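Local structure of uncharacterized protein (Staphylococcus aureus subsp. aureus Mu50, 4QXZ) at residues I31-E34 with H35-I39; E70-K73 with E74-D77. The protein is of unknown function but has a beta-barrel core resembling proteins of type VI secretion systems, to which a pair of helices is attached. All blocks are in the same frame, centred on the assembly; numbering follows the deposited sequence.

Interaction 1 (I31-E34 with H35-I39); sequences IVNE and HGRII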
loop_
_atom_site.group_PDB
_atom_site.type_symbol
_atom_site.label_atom_id
_atom_site.label_comp_id
_atom_site.label_asym_id
_atom_site.label_seq_id
_atom_site.Cartn_x
_atom_site.Cartn_y
_atom_site.Cartn_z
ATOM N N ILE A 31 -13.835 -3.338 -13.862
ATOM C CA ILE A 31 -15.077 -4.077 -13.594
ATOM C C ILE A 31 -15.446 -4.825 -14.856
ATOM O O ILE A 31 -15.396 -4.262 -15.979
ATOM C CB ILE A 31 -16.236 -3.158 -13.197
ATOM C CG1 ILE A 31 -15.812 -2.276 -12.006
ATOM C CG2 ILE A 31 -17.485 -3.977 -12.847
ATOM C CD1 ILE A 31 -16.956 -1.656 -11.235
ATOM N N VAL A 32 -15.763 -6.090 -14.677
ATOM C CA VAL A 32 -16.051 -6.990 -15.758
ATOM C C VAL A 32 -17.467 -7.493 -15.704
ATOM O O VAL A 32 -17.928 -7.902 -14.679
ATOM C CB VAL A 32 -15.134 -8.191 -15.681
ATOM C CG1 VAL A 32 -15.183 -8.988 -16.950
ATOM C CG2 VAL A 32 -13.736 -7.732 -15.457
ATOM N N ASN A 33 -18.158 -7.428 -16.816
ATOM C CA ASN A 33 -19.492 -7.985 -16.935
ATOM C C ASN A 33 -19.558 -9.410 -17.481
ATOM O O ASN A 33 -18.575 -10.030 -17.700
ATOM C CB ASN A 33 -20.402 -7.016 -17.694
ATOM C CG ASN A 33 -20.215 -7.063 -19.170
ATOM O OD1 ASN A 33 -19.421 -7.799 -19.672
ATOM N ND2 ASN A 33 -20.941 -6.259 -19.862
ATOM N N GLU A 34 -20.754 -9.908 -17.694
ATOM C CA GLU A 34 -21.032 -11.271 -18.078
ATOM C C GLU A 34 -20.373 -11.659 -19.332
ATOM O O GLU A 34 -20.067 -12.801 -19.545
ATOM C CB GLU A 34 -22.454 -11.383 -18.490
ATOM C CG GLU A 34 -23.530 -11.201 -17.487
ATOM C CD GLU A 34 -24.847 -11.295 -18.200
ATOM O OE1 GLU A 34 -24.817 -11.304 -19.445
ATOM O OE2 GLU A 34 -25.891 -11.434 -17.529
ATOM N N HIS A 35 -20.280 -10.711 -20.220
ATOM C CA HIS A 35 -19.791 -10.945 -21.528
ATOM C C HIS A 35 -18.362 -10.736 -21.610
ATOM O O HIS A 35 -17.850 -10.599 -22.693
ATOM C CB HIS A 35 -20.449 -10.021 -22.511
ATOM C CG HIS A 35 -21.918 -10.107 -22.497
ATOM N ND1 HIS A 35 -22.553 -11.230 -22.716
ATOM C CD2 HIS A 35 -22.868 -9.165 -22.263
ATOM C CE1 HIS A 35 -23.842 -11.021 -22.640
ATOM N NE2 HIS A 35 -24.034 -9.756 -22.362
ATOM N N GLY A 36 -17.713 -10.621 -20.475
ATOM C CA GLY A 36 -16.288 -10.337 -20.439
ATOM C C GLY A 36 -15.816 -9.005 -20.948
ATOM O O GLY A 36 -14.761 -8.894 -21.493
ATOM N N ARG A 37 -16.604 -7.986 -20.731
ATOM C CA ARG A 37 -16.286 -6.663 -21.163
ATOM C C ARG A 37 -15.828 -5.869 -19.986
ATOM O O ARG A 37 -16.456 -5.861 -18.961
ATOM C CB ARG A 37 -17.494 -6.033 -21.833
ATOM C CG ARG A 37 -17.978 -6.890 -22.991
ATOM C CD ARG A 37 -18.943 -6.209 -23.949
ATOM N NE ARG A 37 -18.666 -6.572 -25.344
ATOM C CZ ARG A 37 -17.588 -6.204 -26.036
ATOM N NH1 ARG A 37 -16.642 -5.464 -25.492
ATOM N NH2 ARG A 37 -17.454 -6.580 -27.300
ATOM N N ILE A 38 -14.680 -5.243 -20.160
ATOM C CA ILE A 38 -13.987 -4.531 -19.104
ATOM C C ILE A 38 -14.371 -3.077 -19.170
ATOM O O ILE A 38 -14.261 -2.465 -20.220
ATOM C CB ILE A 38 -12.454 -4.616 -19.277
ATOM C CG1 ILE A 38 -11.970 -6.043 -19.026
ATOM C CG2 ILE A 38 -11.738 -3.660 -18.318
ATOM C CD1 ILE A 38 -10.547 -6.321 -19.473
ATOM N N ILE A 39 -14.801 -2.518 -18.049
ATOM C CA ILE A 39 -14.700 -1.072 -17.873
ATOM C C ILE A 39 -13.553 -0.790 -16.884
ATOM O O ILE A 39 -13.576 -1.273 -15.745
ATOM C CB ILE A 39 -16.016 -0.435 -17.399
ATOM C CG1 ILE A 39 -17.121 -0.665 -18.426
ATOM C CG2 ILE A 39 -15.850 1.067 -17.209
ATOM C CD1 ILE A 39 -18.485 -0.180 -17.950
#
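I31 and I39 face each other as an antiparallel hydrogen-bonded pair, the last such rung before strands 23-32 and 38-41 are joined by a 3:5 hairpin. Two backbone bonds make the rung: I31 N to I39 O (2.8 Å) and I39 N to I31 O (2.8 Å). V32 and I38 form the next, non-hydrogen-bonded pair, where CA of V32 gives a C-H...O contact to R37 O; N33 N adds a bond of 3.2 Å to that same oxygen.

The chain reverses through a type I turn from N33 to G36 with a G1 beta bulge, closed by G36 N to N33 O at 3.0 Å. The bulge needs a positive phi, 66° here, which is why glycine suits position 36. In N33, with chi1 at 79°, CG sits between the backbone N and the carbonyl carbon, and OD1 turns inward. It accepts R37 N at 3.0 Å, the donor lying above the amide's carbonyl plane.

CB of E34 makes a CH-pi contact over the H35 ring, 4.2 Å from its centroid; OE1 lies over the same face, 3.4 Å from CE1, without a hydrogen bond. V32 CG2 and I38 CG1 meet on the side touched by S155.

One asparagine oxygen, on a short side chain, accepting R37 N and, weakly, H35 N thus holds the turn from within, while R151 and S155 bind its carbonyls from outside and the strand end is buried.

Interaction 2 (E70-K73 with E74-D77); sequences ETFK and EYQD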
loop_
_atom_site.group_PDB
_atom_site.type_symbol
_atom_site.label_atom_id
_atom_site.label_comp_id
_atom_site.label_asym_id
_atom_site.label_seq_id
_atom_site.Cartn_x
_atom_site.Cartn_y
_atom_site.Cartn_z
ATOM N N GLU A 70 -23.080 8.210 -10.462
ATOM C CA GLU A 70 -24.400 7.549 -10.565
ATOM C C GLU A 70 -24.256 6.037 -10.666
ATOM O O GLU A 70 -24.978 5.287 -10.000
ATOM C CB GLU A 70 -25.230 8.041 -11.764
ATOM C CG GLU A 70 -25.173 9.536 -12.049
ATOM C CD GLU A 70 -25.522 10.400 -10.853
ATOM O OE1 GLU A 70 -26.454 10.023 -10.105
ATOM O OE2 GLU A 70 -24.866 11.459 -10.678
ATOM N N THR A 71 -23.329 5.593 -11.511
ATOM C CA THR A 71 -23.084 4.162 -11.678
ATOM C C THR A 71 -22.883 3.539 -10.287
ATOM O O THR A 71 -23.603 2.613 -9.903
ATOM C CB THR A 71 -21.884 3.880 -12.636
ATOM O OG1 THR A 71 -22.165 4.416 -13.932
ATOM C CG2 THR A 71 -21.639 2.390 -12.811
ATOM N N PHE A 72 -21.955 4.096 -9.511
ATOM C CA PHE A 72 -21.586 3.496 -8.230
ATOM C C PHE A 72 -22.628 3.677 -7.139
ATOM O O PHE A 72 -22.735 2.835 -6.233
ATOM C CB PHE A 72 -20.209 3.989 -7.778
ATOM C CG PHE A 72 -19.085 3.387 -8.570
ATOM C CD1 PHE A 72 -18.590 4.017 -9.686
ATOM C CD2 PHE A 72 -18.573 2.152 -8.226
ATOM C CE1 PHE A 72 -17.577 3.457 -10.431
ATOM C CE2 PHE A 72 -17.563 1.578 -8.964
ATOM C CZ PHE A 72 -17.063 2.233 -10.075
ATOM N N LYS A 73 -23.393 4.765 -7.232
ATOM C CA LYS A 73 -24.515 4.995 -6.334
ATOM C C LYS A 73 -25.559 3.921 -6.584
ATOM O O LYS A 73 -26.079 3.337 -5.639
ATOM C CB LYS A 73 -25.110 6.398 -6.533
ATOM C CG LYS A 73 -26.129 6.824 -5.480
ATOM C CD LYS A 73 -25.497 6.929 -4.097
ATOM C CE LYS A 73 -26.463 7.452 -3.044
ATOM N NZ LYS A 73 -27.576 6.492 -2.813
ATOM N N GLU A 74 -25.841 3.635 -7.853
ATOM C CA GLU A 74 -26.779 2.557 -8.183
ATOM C C GLU A 74 -26.256 1.167 -7.789
ATOM O O GLU A 74 -27.062 0.300 -7.456
ATOM C CB GLU A 74 -27.161 2.561 -9.667
ATOM C CG GLU A 74 -28.220 1.509 -10.007
ATOM C CD GLU A 74 -28.662 1.517 -11.463
ATOM O OE1 GLU A 74 -27.852 1.915 -12.337
ATOM O OE2 GLU A 74 -29.823 1.111 -11.729
ATOM N N TYR A 75 -24.938 0.941 -7.857
ATOM C CA TYR A 75 -24.362 -0.331 -7.393
ATOM C C TYR A 75 -24.565 -0.510 -5.901
ATOM O O TYR A 75 -24.861 -1.611 -5.427
ATOM C CB TYR A 75 -22.854 -0.432 -7.703
ATOM C CG TYR A 75 -22.502 -0.635 -9.167
ATOM C CD1 TYR A 75 -23.359 -1.330 -10.023
ATOM C CD2 TYR A 75 -21.309 -0.150 -9.690
ATOM C CE1 TYR A 75 -23.048 -1.532 -11.347
ATOM C CE2 TYR A 75 -20.981 -0.363 -11.016
ATOM C CZ TYR A 75 -21.867 -1.053 -11.836
ATOM O OH TYR A 75 -21.605 -1.268 -13.162
ATOM N N GLN A 76 -24.387 0.575 -5.160
ATOM C CA GLN A 76 -24.563 0.542 -3.713
ATOM C C GLN A 76 -26.030 0.296 -3.351
ATOM O O GLN A 76 -26.330 -0.533 -2.487
ATOM C CB GLN A 76 -24.089 1.847 -3.103
ATOM C CG GLN A 76 -23.998 1.836 -1.588
ATOM C CD GLN A 76 -23.571 3.189 -1.028
ATOM O OE1 GLN A 76 -23.719 4.233 -1.679
ATOM N NE2 GLN A 76 -23.044 3.178 0.180
ATOM N N ASP A 77 -26.932 1.002 -4.032
ATOM C CA ASP A 77 -28.369 0.907 -3.737
ATOM C C ASP A 77 -28.962 -0.479 -4.017
ATOM O O ASP A 77 -29.863 -0.915 -3.318
ATOM C CB ASP A 77 -29.170 1.964 -4.526
ATOM C CG ASP A 77 -28.931 3.384 -4.026
ATOM O OD1 ASP A 77 -28.395 3.553 -2.900
ATOM O OD2 ASP A 77 -29.279 4.332 -4.769
#
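F72 and Y75 both place CG beside the backbone N, with chi1 of -73° and -72°, which sends their rings off neighbouring parts of one face of the alpha-helix 69-77 and lets them meet as a T-shaped (edge-to-face) pair. The tyrosine presents its edge to the phenylalanine face, with planes 87° apart and CD2 of Y75 3.9 Å from CD2 of F72. F72, the buried member, suits the side facing the barrel, where it packs on I114 and F116 and forms another edge-to-face pair with Y41. Tyrosine suits a partly exposed place: its ring packs on F72 and V102 while its hydroxyl is compatible with solvent.

One turn earlier, the methyl of T71 lies over the CE2-CZ side of the tyrosine ring, CG2 3.4 Å from CE2. The carbonyl oxygen of T71 covers the same face, toward the rim, and also accepts Y75 N at 3.0 Å in the carbonyl plane. This is one of four successive i to i+4 backbone bonds, which begin with E74 N to E70 O at 2.8 Å and end with D77 N to K73 O.

Q76, its extended chain running from a CG anti to the backbone N, carries NE2 to K103 O, a weak bond; an amide suits a strand carbonyl. On another side of the helix, K73 and D77 form an i to i+4 salt bridge. Lysine suits this place because its long chain, bent at chi2 and chi4, reaches forward along the helix to D77. There NZ lies 3.1 Å from OD1 of D77, and both carboxylate oxygens receive weak hydrogen bonds from it.

Overall arrangement
Interaction 1 closes the hairpin of strands 23-32 and 38-41, whereas interaction 2 lies within helix 69-77 at the periphery of the chain; their centres are about 17 Å apart. They nevertheless meet through one apolar side chain: I31 CD1 packs 4.0 Å from F72 CE2 and 4.2 Å from Y75 CE2, so the strand end reaches the aromatic pair of the helix. The hairpin turn in turn meets helix 142-155, with R151 bonded to H35 O and S155 to G36 O. The hairpin thus touches two helices, the 69-77 helix through hydrocarbon contact and the 142-155 helix through two hydrogen bonds to turn carbonyls and through V32, I38 and R37.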